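Long-range contact in protein of unknown function DUF574 (Streptomyces avermitilis, PDB 3GIW), which is of uncharacterised function but, as a Rossmann-fold methyltransferase family member that binds S-adenosyl-L-homocysteine, probably transfers methyl groups from S-adenosylmethionine: residues A[94-99]-A[108-113]. Residues are numbered along the deposited sequence; the frame is centred on the assembly and turned at random.
Sequences NLHEIA and VVYVDN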
loop_
_atom_site.group_PDB
_atom_site.type_symbol
_atom_site.label_atom_id
_atom_site.label_comp_id
_atom_site.label_asym_id
_atom_site.label_seq_id
_atom_site.Cartn_x
_atom_site.Cartn_y
_atom_site.Cartn_z
ATOM N N ASN A 94 -5.026 11.682 0.948
ATOM C CA ASN A 94 -5.207 10.320 1.436
ATOM C C ASN A 94 -6.208 9.607 0.535
ATOM O O ASN A 94 -6.956 10.244 -0.229
ATOM C CB ASN A 94 -5.721 10.323 2.869
ATOM C CG ASN A 94 -4.664 10.722 3.862
ATOM O OD1 ASN A 94 -3.683 10.004 4.040
ATOM N ND2 ASN A 94 -4.868 11.861 4.524
ATOM N N LEU A 95 -6.199 8.284 0.634
ATOM C CA LEU A 95 -7.046 7.431 -0.200
ATOM C C LEU A 95 -8.498 7.918 -0.172
ATOM O O LEU A 95 -9.143 8.070 -1.224
ATOM C CB LEU A 95 -6.947 5.975 0.285
ATOM C CG LEU A 95 -7.545 4.928 -0.648
ATOM C CD1 LEU A 95 -6.894 3.570 -0.472
ATOM C CD2 LEU A 95 -8.997 4.819 -0.447
ATOM N N HIS A 96 -9.051 8.149 1.019
ATOM C CA HIS A 96 -10.458 8.582 1.094
ATOM C C HIS A 96 -10.757 9.938 0.472
ATOM O O HIS A 96 -11.896 10.192 0.058
ATOM C CB HIS A 96 -11.040 8.502 2.535
ATOM C CG HIS A 96 -10.718 9.666 3.407
ATOM N ND1 HIS A 96 -9.513 9.780 4.072
ATOM C CD2 HIS A 96 -11.455 10.751 3.750
ATOM C CE1 HIS A 96 -9.525 10.904 4.780
ATOM N NE2 HIS A 96 -10.683 11.515 4.591
ATOM N N GLU A 97 -9.762 10.812 0.473
ATOM C CA GLU A 97 -9.939 12.154 -0.084
ATOM C C GLU A 97 -10.070 12.037 -1.605
ATOM O O GLU A 97 -10.892 12.737 -2.217
ATOM C CB GLU A 97 -8.777 13.052 0.362
ATOM C CG GLU A 97 -8.803 13.275 1.866
ATOM C CD GLU A 97 -7.484 13.787 2.464
ATOM O OE1 GLU A 97 -6.500 13.991 1.768
ATOM O OE2 GLU A 97 -7.445 13.957 3.698
ATOM N N ILE A 98 -9.307 11.125 -2.202
ATOM C CA ILE A 98 -9.422 10.861 -3.646
ATOM C C ILE A 98 -10.799 10.250 -3.953
ATOM O O ILE A 98 -11.523 10.733 -4.837
ATOM C CB ILE A 98 -8.288 9.954 -4.143
ATOM C CG1 ILE A 98 -6.948 10.670 -4.040
ATOM C CG2 ILE A 98 -8.549 9.499 -5.603
ATOM C CD1 ILE A 98 -5.775 9.713 -4.192
ATOM N N ALA A 99 -11.173 9.200 -3.217
ATOM C CA ALA A 99 -12.442 8.503 -3.468
ATOM C C ALA A 99 -13.625 9.441 -3.255
ATOM O O ALA A 99 -14.556 9.483 -4.055
ATOM C CB ALA A 99 -12.561 7.284 -2.554
ATOM N N VAL A 108 -14.333 4.213 3.542
ATOM C CA VAL A 108 -12.959 3.690 3.595
ATOM C C VAL A 108 -12.638 3.250 5.010
ATOM O O VAL A 108 -12.901 3.978 5.980
ATOM C CB VAL A 108 -11.915 4.754 3.150
ATOM C CG1 VAL A 108 -10.519 4.184 3.201
ATOM C CG2 VAL A 108 -12.280 5.299 1.766
ATOM N N VAL A 109 -12.118 2.036 5.127
ATOM C CA VAL A 109 -11.538 1.561 6.387
ATOM C C VAL A 109 -10.017 1.474 6.173
ATOM O O VAL A 109 -9.551 0.771 5.280
ATOM C CB VAL A 109 -12.080 0.200 6.843
ATOM C CG1 VAL A 109 -11.352 -0.355 8.080
ATOM C CG2 VAL A 109 -13.571 0.289 7.103
ATOM N N TYR A 110 -9.264 2.139 7.058
ATOM C CA TYR A 110 -7.819 2.104 7.073
ATOM C C TYR A 110 -7.302 1.198 8.195
ATOM O O TYR A 110 -7.893 1.151 9.302
ATOM C CB TYR A 110 -7.346 3.491 7.363
ATOM C CG TYR A 110 -7.599 4.554 6.326
ATOM C CD1 TYR A 110 -6.831 4.622 5.188
ATOM C CD2 TYR A 110 -8.540 5.557 6.530
ATOM C CE1 TYR A 110 -6.942 5.685 4.282
ATOM C CE2 TYR A 110 -8.698 6.623 5.613
ATOM C CZ TYR A 110 -7.878 6.693 4.473
ATOM O OH TYR A 110 -7.956 7.731 3.564
ATOM N N VAL A 111 -6.187 0.522 7.955
ATOM C CA VAL A 111 -5.644 -0.448 8.887
ATOM C C VAL A 111 -4.122 -0.346 8.925
ATOM O O VAL A 111 -3.467 -0.292 7.900
ATOM C CB VAL A 111 -6.014 -1.894 8.448
ATOM C CG1 VAL A 111 -5.526 -2.911 9.471
ATOM C CG2 VAL A 111 -7.539 -2.017 8.196
ATOM N N ASP A 112 -3.533 -0.267 10.115
ATOM C CA ASP A 112 -2.076 -0.376 10.254
ATOM C C ASP A 112 -1.744 -0.972 11.618
ATOM O O ASP A 112 -2.612 -1.033 12.501
ATOM C CB ASP A 112 -1.358 1.000 10.069
ATOM C CG ASP A 112 0.075 0.879 9.536
ATOM O OD1 ASP A 112 1.020 0.611 10.295
ATOM O OD2 ASP A 112 0.294 1.090 8.331
ATOM N N ASN A 113 -0.505 -1.455 11.747
ATOM C CA ASN A 113 -0.042 -1.946 13.035
ATOM C C ASN A 113 1.047 -1.080 13.694
ATOM O O ASN A 113 1.449 -1.386 14.806
ATOM C CB ASN A 113 0.367 -3.427 12.968
ATOM C CG ASN A 113 1.601 -3.672 12.183
ATOM O OD1 ASN A 113 2.126 -2.799 11.501
ATOM N ND2 ASN A 113 2.085 -4.918 12.243
#
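The rings of H96 and Y110 meet rim to rim, their planes at 83°, with H96 ND1 at the edge of the tyrosine and Y110 OH at the edge of the imidazole. One face of the Y110 ring carries V108 CG1, over the ring centre and 3.8 Å above its plane, from the same strand; one face of the H96 ring carries E97 CG, offset toward the rim. Two hydrogen bonds grip the phenol oxygen: H96 N donates to Y110 OH at 2.8 Å and 165°, and H96 ND1 pairs with Y110 OH at 2.6 Å, where either may be the donor. With CG between the backbone N and the carbonyl carbon (chi1 82°), the ring is brought alongside the residue's own amide, and ND1 reaches the oxygen that the amide also uses. H96 NE2 is hydrogen-bonded to A126 O, so the imidazole is held at both nitrogens and its rotation is restrained. Beside these bonds, V108 CG2 packs on H96 CB at 3.5 Å, and L95 CD2 lies 4.0 Å from V108 CG2. A phenylalanine at Y110 would probably leave the first-turn amide of H96 and its ND1 without their shared partner in this buried setting. Helix segment 95-99 lies nearly antiparallel to strand segment 108-112, which ends at D112, a residue of the S-adenosyl-L-homocysteine site; the strand 81-85, helix 95-102, strand 107-112 unit is the beta-alpha-beta crossover of Rossmann-fold methyltransferases.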